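Long-range contact in ThiJ/PfpI domain protein (Brachyspira murdochii, PDB 4HCJ), which belongs to the DJ-1/PfpI family, binds metal ions and is probably a hydrolase, though its substrate is not established: residues A[11-25]-A[53-65]. Numbering follows the deposited sequence.
With FMT (formic acid), chain F.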
ATOM      1  N   LEU A  11      -4.953  -1.747   6.741  1.00  5.66           N
ATOM      2  CA  LEU A  11      -3.875  -2.729   6.756  1.00  5.78           C
ATOM      3  C   LEU A  11      -2.690  -2.266   5.925  1.00  5.24           C
ATOM      4  O   LEU A  11      -2.883  -1.886   4.760  1.00  6.00           O
ATOM      5  CB  LEU A  11      -4.365  -4.039   6.153  1.00  6.26           C
ATOM      6  CG  LEU A  11      -3.316  -5.145   6.025  1.00  7.01           C
ATOM      7  CD1 LEU A  11      -2.872  -5.644   7.409  1.00  7.98           C
ATOM      8  CD2 LEU A  11      -3.840  -6.278   5.175  1.00  8.19           C
ATOM      9  N   TYR A  12      -1.482  -2.323   6.480  1.00  5.37           N
ATOM     10  CA  TYR A  12      -0.270  -2.201   5.695  1.00  5.01           C
ATOM     11  C   TYR A  12       0.251  -3.577   5.284  1.00  4.95           C
ATOM     12  O   TYR A  12       0.179  -4.541   6.058  1.00  5.55           O
ATOM     13  CB  TYR A  12       0.816  -1.509   6.493  1.00  5.63           C
ATOM     14  CG  TYR A  12       0.622  -0.045   6.774  1.00  5.41           C
ATOM     15  CD1 TYR A  12       0.913   0.906   5.803  1.00  5.51           C
ATOM     16  CD2 TYR A  12       0.168   0.398   8.015  1.00  5.88           C
ATOM     17  CE1 TYR A  12       0.779   2.253   6.045  1.00  5.76           C
ATOM     18  CE2 TYR A  12       0.043   1.757   8.277  1.00  5.75           C
ATOM     19  CZ  TYR A  12       0.348   2.677   7.292  1.00  5.58           C
ATOM     20  OH  TYR A  12       0.238   4.016   7.592  1.00  6.34           O
ATOM     21  N   VAL A  13       0.811  -3.644   4.084  1.00  5.17           N
ATOM     22  CA  VAL A  13       1.618  -4.768   3.623  1.00  5.52           C
ATOM     23  C   VAL A  13       3.003  -4.216   3.333  1.00  5.53           C
ATOM     24  O   VAL A  13       3.137  -3.284   2.529  1.00  5.88           O
ATOM     25  CB  VAL A  13       1.016  -5.389   2.337  1.00  6.08           C
ATOM     26  CG1 VAL A  13       1.995  -6.341   1.664  1.00  7.00           C
ATOM     27  CG2 VAL A  13      -0.310  -6.081   2.655  1.00  6.46           C
HETATM   28  N   MSE A  14       4.038  -4.754   3.981  1.00  5.50           N
HETATM   29  CA  MSE A  14       5.378  -4.226   3.766  1.00  6.20           C
HETATM   30  C   MSE A  14       6.420  -5.239   4.166  1.00  5.93           C
HETATM   31  O   MSE A  14       6.138  -6.223   4.867  1.00  6.35           O
HETATM   32  CB  MSE A  14       5.577  -2.888   4.500  1.00  7.53           C
HETATM   33  CG  MSE A  14       5.666  -2.990   6.008  1.00  7.57           C
HETATM   34 SE   MSE A  14       5.184  -1.229   6.724  0.80  6.44          SE
HETATM   35  CE  MSE A  14       6.058  -1.336   8.433  1.00  8.73           C
ATOM     36  N   SER A  15       7.639  -5.020   3.689  0.63  6.51           N
ATOM     37  CA  SER A  15       8.769  -5.864   4.041  0.63  7.08           C
ATOM     38  C   SER A  15       9.193  -5.617   5.488  0.63  7.36           C
ATOM     39  O   SER A  15       9.231  -4.472   5.956  0.63  8.02           O
ATOM     40  CB  SER A  15       9.933  -5.620   3.073  0.63  8.04           C
ATOM     41  OG  SER A  15      10.362  -4.268   3.096  0.63  7.55           O
ATOM     42  N   GLY A  16       9.548  -6.699   6.174  1.00  7.51           N
ATOM     43  CA  GLY A  16       9.956  -6.627   7.565  1.00  9.08           C
ATOM     44  C   GLY A  16      11.280  -5.922   7.761  1.00  9.93           C
ATOM     45  O   GLY A  16      11.559  -5.414   8.840  1.00 14.19           O
ATOM     46  N   GLN A  17      12.123  -5.909   6.745  0.61  8.68           N
ATOM     47  CA  GLN A  17      13.323  -5.094   6.806  0.61  9.21           C
ATOM     48  C   GLN A  17      13.402  -4.237   5.564  0.61  8.23           C
ATOM     49  O   GLN A  17      13.036  -4.667   4.469  0.61  9.02           O
ATOM     50  CB  GLN A  17      14.571  -5.955   6.934  0.61 11.09           C
ATOM     51  CG  GLN A  17      14.442  -7.113   7.939  0.61 11.80           C
ATOM     52  CD  GLN A  17      14.345  -6.711   9.422  0.61 12.76           C
ATOM     53  OE1 GLN A  17      14.469  -5.551   9.777  0.61 14.58           O
ATOM     54  NE2 GLN A  17      14.066  -7.681  10.265  0.61 13.98           N
ATOM     55  N   ASN A  18      13.873  -3.016   5.756  1.00  7.63           N
ATOM     56  CA  ASN A  18      14.106  -2.072   4.677  1.00  7.70           C
ATOM     57  C   ASN A  18      12.857  -1.598   3.956  1.00  6.91           C
ATOM     58  O   ASN A  18      12.914  -1.226   2.782  1.00  7.19           O
ATOM     59  CB  ASN A  18      15.158  -2.592   3.702  1.00  9.87           C
ATOM     60  CG  ASN A  18      16.499  -2.718   4.363  1.00 14.10           C
ATOM     61  OD1 ASN A  18      16.843  -1.923   5.237  1.00 14.01           O
ATOM     62  ND2 ASN A  18      17.244  -3.745   4.003  1.00 19.75           N
ATOM     63  N   PHE A  19      11.732  -1.538   4.675  1.00  7.04           N
ATOM     64  CA  PHE A  19      10.596  -0.778   4.178  1.00  6.53           C
ATOM     65  C   PHE A  19      10.938   0.719   4.197  1.00  6.56           C
ATOM     66  O   PHE A  19      11.836   1.175   4.907  1.00  6.78           O
ATOM     67  CB  PHE A  19       9.327  -1.081   4.984  1.00  7.03           C
ATOM     68  CG  PHE A  19       9.355  -0.583   6.421  1.00  6.70           C
ATOM     69  CD1 PHE A  19       8.956   0.713   6.734  1.00  7.03           C
ATOM     70  CD2 PHE A  19       9.781  -1.413   7.451  1.00  7.42           C
ATOM     71  CE1 PHE A  19       8.975   1.176   8.048  1.00  7.36           C
ATOM     72  CE2 PHE A  19       9.804  -0.960   8.771  1.00  7.28           C
ATOM     73  CZ  PHE A  19       9.408   0.337   9.069  1.00  7.38           C
ATOM     74  N   GLN A  20      10.206   1.488   3.400  1.00  6.14           N
ATOM     75  CA  GLN A  20      10.476   2.912   3.286  1.00  6.45           C
ATOM     76  C   GLN A  20       9.878   3.658   4.474  1.00  6.41           C
ATOM     77  O   GLN A  20       8.656   3.807   4.568  1.00  6.81           O
ATOM     78  CB  GLN A  20       9.920   3.455   1.967  1.00  6.80           C
ATOM     79  CG  GLN A  20      10.413   4.847   1.636  1.00  7.38           C
ATOM     80  CD  GLN A  20      11.871   4.857   1.252  1.00  7.81           C
ATOM     81  OE1 GLN A  20      12.289   4.108   0.365  1.00  8.74           O
ATOM     82  NE2 GLN A  20      12.665   5.671   1.944  1.00  9.50           N
ATOM     83  N   ASP A  21      10.733   4.129   5.383  1.00  6.62           N
ATOM     84  CA  ASP A  21      10.249   4.697   6.637  1.00  7.41           C
ATOM     85  C   ASP A  21       9.187   5.773   6.441  1.00  7.20           C
ATOM     86  O   ASP A  21       8.149   5.747   7.101  1.00  7.74           O
ATOM     87  CB  ASP A  21      11.403   5.308   7.457  1.00  7.87           C
ATOM     88  CG  ASP A  21      12.474   4.309   7.830  1.00  7.94           C
ATOM     89  OD1 ASP A  21      12.830   4.240   9.030  1.00  8.69           O
ATOM     90  OD2 ASP A  21      12.977   3.620   6.920  1.00  7.76           O
ATOM     91  N   GLU A  22       9.440   6.740   5.564  1.00  7.07           N
ATOM     92  CA  GLU A  22       8.541   7.884   5.490  1.00  7.78           C
ATOM     93  C   GLU A  22       7.158   7.456   5.039  1.00  7.03           C
ATOM     94  O   GLU A  22       6.138   7.967   5.499  1.00  6.92           O
ATOM     95  CB  GLU A  22       9.065   8.915   4.490  1.00  9.58           C
ATOM     96  CG  GLU A  22      10.461   9.428   4.767  1.00 10.95           C
ATOM     97  CD  GLU A  22      11.542   8.689   3.985  1.00 10.06           C
ATOM     98  OE1 GLU A  22      11.444   7.449   3.810  1.00  9.26           O
ATOM     99  OE2 GLU A  22      12.503   9.358   3.530  1.00 10.92           O
ATOM    100  N   GLU A  23       7.126   6.519   4.102  1.00  6.62           N
ATOM    101  CA  GLU A  23       5.853   6.067   3.542  1.00  6.72           C
ATOM    102  C   GLU A  23       4.976   5.467   4.621  1.00  6.91           C
ATOM    103  O   GLU A  23       3.763   5.715   4.649  1.00  8.02           O
ATOM    104  CB  GLU A  23       6.085   5.052   2.420  1.00  6.44           C
ATOM    105  CG  GLU A  23       6.787   5.631   1.195  1.00  6.45           C
ATOM    106  CD  GLU A  23       7.144   4.593   0.148  1.00  6.54           C
ATOM    107  OE1 GLU A  23       6.813   3.413   0.346  1.00  6.89           O
ATOM    108  OE2 GLU A  23       7.760   4.968  -0.883  1.00  7.55           O
ATOM    109  N   TYR A  24       5.587   4.686   5.517  1.00  6.07           N
ATOM    110  CA  TYR A  24       4.870   4.097   6.628  1.00  6.36           C
ATOM    111  C   TYR A  24       4.566   5.123   7.729  1.00  6.26           C
ATOM    112  O   TYR A  24       3.398   5.344   8.071  1.00  6.36           O
ATOM    113  CB  TYR A  24       5.652   2.901   7.210  1.00  6.66           C
ATOM    114  CG  TYR A  24       5.021   2.363   8.480  1.00  6.28           C
ATOM    115  CD1 TYR A  24       3.807   1.670   8.454  1.00  6.75           C
ATOM    116  CD2 TYR A  24       5.634   2.566   9.711  1.00  6.56           C
ATOM    117  CE1 TYR A  24       3.230   1.202   9.615  1.00  6.94           C
ATOM    118  CE2 TYR A  24       5.065   2.088  10.879  1.00  6.88           C
ATOM    119  CZ  TYR A  24       3.864   1.406  10.826  1.00  7.10           C
ATOM    120  OH  TYR A  24       3.315   0.933  11.993  1.00  8.09           O
ATOM    121  N   PHE A  25       5.597   5.723   8.315  1.00  6.42           N
ATOM    122  CA  PHE A  25       5.385   6.551   9.502  1.00  6.80           C
ATOM    123  C   PHE A  25       4.560   7.809   9.217  1.00  6.33           C
ATOM    124  O   PHE A  25       3.711   8.189  10.029  1.00  6.96           O
ATOM    125  CB  PHE A  25       6.717   6.907  10.176  1.00  7.36           C
ATOM    126  CG  PHE A  25       7.418   5.720  10.786  1.00  7.90           C
ATOM    127  CD1 PHE A  25       6.930   5.112  11.942  1.00  8.16           C
ATOM    128  CD2 PHE A  25       8.567   5.205  10.191  1.00  8.89           C
ATOM    129  CE1 PHE A  25       7.580   4.004  12.488  1.00  9.04           C
ATOM    130  CE2 PHE A  25       9.222   4.100  10.736  1.00  9.90           C
ATOM    131  CZ  PHE A  25       8.725   3.501  11.880  1.00  9.83           C
ATOM    132  N   GLY A  53      16.126   3.007   9.748  1.00  8.85           N
ATOM    133  CA  GLY A  53      16.283   2.590  11.127  1.00  9.19           C
ATOM    134  C   GLY A  53      15.042   2.653  11.999  1.00  9.90           C
ATOM    135  O   GLY A  53      15.087   2.237  13.159  1.00 11.40           O
ATOM    136  N   GLY A  54      13.924   3.150  11.474  1.00  9.40           N
ATOM    137  CA  GLY A  54      12.718   3.227  12.288  1.00  9.75           C
ATOM    138  C   GLY A  54      12.035   1.884  12.493  1.00 10.26           C
ATOM    139  O   GLY A  54      11.813   1.134  11.546  1.00 13.65           O
HETATM  140  N   MSE A  55      11.649   1.592  13.725  0.64  9.05           N
HETATM  141  CA  MSE A  55      11.075   0.295  14.049  0.64  8.95           C
HETATM  142  C   MSE A  55       9.575   0.365  14.257  0.64  8.39           C
HETATM  143  O   MSE A  55       9.023   1.400  14.658  0.64  9.21           O
HETATM  144  CB  MSE A  55      11.765  -0.297  15.277  0.64 10.09           C
HETATM  145  CG  MSE A  55      13.137  -0.880  14.942  0.64 11.99           C
HETATM  146 SE   MSE A  55      14.152  -1.428  16.482  0.64 11.88          SE
HETATM  147  CE  MSE A  55      14.529   0.359  17.123  0.64 15.91           C
ATOM    148  N   THR A  56       8.922  -0.758  13.989  1.00  8.12           N
ATOM    149  CA  THR A  56       7.523  -0.895  14.319  1.00  8.23           C
ATOM    150  C   THR A  56       7.210  -2.378  14.436  1.00  8.34           C
ATOM    151  O   THR A  56       7.901  -3.216  13.866  1.00 10.37           O
ATOM    152  CB  THR A  56       6.614  -0.193  13.263  1.00  8.94           C
ATOM    153  OG1 THR A  56       5.316  -0.021  13.824  1.00  9.93           O
ATOM    154  CG2 THR A  56       6.523  -1.007  11.967  1.00  9.60           C
ATOM    155  N   ASN A  57       6.198  -2.758  15.195  0.63  9.05           N
ATOM    156  CA  ASN A  57       5.902  -4.187  15.243  0.63  9.90           C
ATOM    157  C   ASN A  57       4.903  -4.618  14.169  0.63  9.18           C
ATOM    158  O   ASN A  57       4.009  -3.878  13.774  0.63 10.90           O
ATOM    159  CB  ASN A  57       5.483  -4.665  16.643  0.63 11.30           C
ATOM    160  CG  ASN A  57       6.658  -4.711  17.648  0.63 13.24           C
ATOM    161  OD1 ASN A  57       7.841  -4.757  17.284  0.63 14.01           O
ATOM    162  ND2 ASN A  57       6.317  -4.722  18.926  0.63 14.37           N
ATOM    163  N   ILE A  58       5.109  -5.835  13.703  1.00  7.68           N
ATOM    164  CA  ILE A  58       4.273  -6.506  12.727  1.00  6.67           C
ATOM    165  C   ILE A  58       3.181  -7.238  13.494  1.00  6.61           C
ATOM    166  O   ILE A  58       3.470  -8.103  14.332  1.00  7.71           O
ATOM    167  CB  ILE A  58       5.078  -7.493  11.876  1.00  7.11           C
ATOM    168  CG1 ILE A  58       6.174  -6.768  11.098  1.00  7.89           C
ATOM    169  CG2 ILE A  58       4.150  -8.265  10.960  1.00  7.52           C
ATOM    170  CD1 ILE A  58       7.375  -7.649  10.771  1.00  8.48           C
ATOM    171  N   ASP A  59       1.928  -6.894  13.209  1.00  6.36           N
ATOM    172  CA  ASP A  59       0.773  -7.460  13.890  1.00  6.94           C
ATOM    173  C   ASP A  59       0.329  -8.815  13.353  1.00  6.88           C
ATOM    174  O   ASP A  59      -0.191  -9.641  14.120  1.00  8.06           O
ATOM    175  CB  ASP A  59      -0.407  -6.492  13.796  1.00  7.96           C
ATOM    176  CG  ASP A  59      -0.078  -5.135  14.361  1.00  8.89           C
ATOM    177  OD1 ASP A  59       0.038  -5.042  15.597  1.00 11.59           O
ATOM    178  OD2 ASP A  59       0.092  -4.175  13.586  1.00  7.96           O
ATOM    179  N   LEU A  60       0.468  -8.997  12.040  1.00  6.45           N
ATOM    180  CA  LEU A  60      -0.160 -10.102  11.326  1.00  7.00           C
ATOM    181  C   LEU A  60       0.786 -10.672  10.284  1.00  6.21           C
ATOM    182  O   LEU A  60       1.520  -9.924   9.631  1.00  6.37           O
ATOM    183  CB  LEU A  60      -1.383  -9.575  10.537  1.00  8.03           C
ATOM    184  CG  LEU A  60      -2.567  -9.104  11.382  1.00  9.19           C
ATOM    185  CD1 LEU A  60      -3.508  -8.233  10.560  1.00  9.91           C
ATOM    186  CD2 LEU A  60      -3.335 -10.282  11.951  1.00 10.57           C
ATOM    187  N   LEU A  61       0.720 -11.980  10.084  1.00  6.05           N
ATOM    188  CA  LEU A  61       1.276 -12.574   8.881  1.00  6.49           C
ATOM    189  C   LEU A  61       0.336 -12.272   7.718  1.00  6.76           C
ATOM    190  O   LEU A  61      -0.873 -12.121   7.923  1.00  6.82           O
ATOM    191  CB  LEU A  61       1.354 -14.087   9.018  1.00  7.37           C
ATOM    192  CG  LEU A  61       2.198 -14.589  10.192  1.00  8.50           C
ATOM    193  CD1 LEU A  61       2.020 -16.089  10.331  1.00 10.55           C
ATOM    194  CD2 LEU A  61       3.664 -14.244   9.976  1.00  9.42           C
ATOM    195  N   PHE A  62       0.855 -12.242   6.484  1.00  7.07           N
ATOM    196  CA  PHE A  62      -0.038 -12.127   5.325  1.00  7.55           C
ATOM    197  C   PHE A  62      -1.147 -13.180   5.416  1.00  8.00           C
ATOM    198  O   PHE A  62      -2.324 -12.904   5.112  1.00  8.17           O
ATOM    199  CB  PHE A  62       0.724 -12.319   4.009  1.00  8.02           C
ATOM    200  CG  PHE A  62       1.835 -11.331   3.777  1.00  8.04           C
ATOM    201  CD1 PHE A  62       1.709  -9.998   4.138  1.00  8.27           C
ATOM    202  CD2 PHE A  62       3.022 -11.751   3.201  1.00  8.62           C
ATOM    203  CE1 PHE A  62       2.747  -9.103   3.908  1.00  8.89           C
ATOM    204  CE2 PHE A  62       4.057 -10.864   2.971  1.00  9.10           C
ATOM    205  CZ  PHE A  62       3.924  -9.542   3.332  1.00  9.59           C
ATOM    206  N   SER A  63      -0.773 -14.385   5.829  1.00  9.19           N
ATOM    207  CA  SER A  63      -1.704 -15.494   5.866  1.00 11.46           C
ATOM    208  C   SER A  63      -2.808 -15.344   6.897  1.00 10.64           C
ATOM    209  O   SER A  63      -3.782 -16.095   6.835  1.00 12.68           O
ATOM    210  CB  SER A  63      -0.965 -16.800   6.138  1.00 14.97           C
ATOM    211  OG  SER A  63      -0.399 -16.785   7.441  1.00 17.96           O
ATOM    212  N   GLU A  64      -2.653 -14.393   7.829  1.00  9.40           N
ATOM    213  CA  GLU A  64      -3.639 -14.132   8.878  1.00  9.71           C
ATOM    214  C   GLU A  64      -4.602 -13.012   8.537  1.00 10.33           C
ATOM    215  O   GLU A  64      -5.508 -12.717   9.299  1.00 12.97           O
ATOM    216  CB  GLU A  64      -2.928 -13.800  10.197  1.00  9.76           C
ATOM    217  CG  GLU A  64      -2.162 -14.988  10.775  1.00 10.19           C
ATOM    218  CD  GLU A  64      -1.270 -14.638  11.962  1.00 10.20           C
ATOM    219  OE1 GLU A  64      -0.788 -13.488  12.065  1.00  9.42           O
ATOM    220  OE2 GLU A  64      -1.026 -15.536  12.792  1.00 12.09           O
ATOM    221  N   VAL A  65      -4.423 -12.393   7.382  1.00  9.65           N
ATOM    222  CA  VAL A  65      -5.256 -11.257   7.019  1.00 10.47           C
ATOM    223  C   VAL A  65      -6.649 -11.692   6.605  1.00 13.38           C
ATOM    224  O   VAL A  65      -6.805 -12.584   5.776  1.00 14.27           O
ATOM    225  CB  VAL A  65      -4.605 -10.465   5.882  1.00  9.09           C
ATOM    226  CG1 VAL A  65      -5.576  -9.433   5.296  1.00  9.71           C
ATOM    227  CG2 VAL A  65      -3.327  -9.811   6.382  1.00  8.78           C
TER
HETATM  228  C   FMT F 205       1.944  -1.928  14.002  1.00 22.02           C
HETATM  229  O1  FMT F 205       0.736  -1.607  14.052  1.00 20.15           O
HETATM  230  O2  FMT F 205       2.873  -1.624  14.788  1.00 27.82           O
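In the alpha-beta-alpha sandwich, near-edge strand 55-61 packs on the start of helix 21-33: T56 OG1 lies 2.9 Å from Y24 OH, a hydrogen bond either hydroxyl may donate. Y24 OH also bonds K28 NZ, and formic acid lies beside T56 OG1. With OG1 swung away from the backbone N (chi1 -163°), CG2 falls between N and the carbonyl carbon and faces M14 CE, 3.6 Å away. That selenomethionine methyl sits over the centres of the F19 and Y24 rings, and the T56 methyl joins this group. D21 OD1 accepts G54 N at 2.9 Å, the amide coming almost in line with the C-O bond (N-H...O 147°), while OD2 takes L52 N. Replacing D21 by an alanine is likely to leave both amides without their acceptor and the 53-54 loop less fixed. A CB on G54 would clash with F25 CE2 and D21 OD1; F25 turns its ring edge to the strand, CZ 3.5 Å from M55 O. V13 CG1 meets F62 CE1 at 3.6 Å, and L11 CD2 reaches V65 CG1 tip to tip. Strands 55-61, 37-42 and 9-13 run parallel, helix 21-33 linking 9-13 to 37-42, consistent with the Rossmann-like DJ-1/PfpI sandwich.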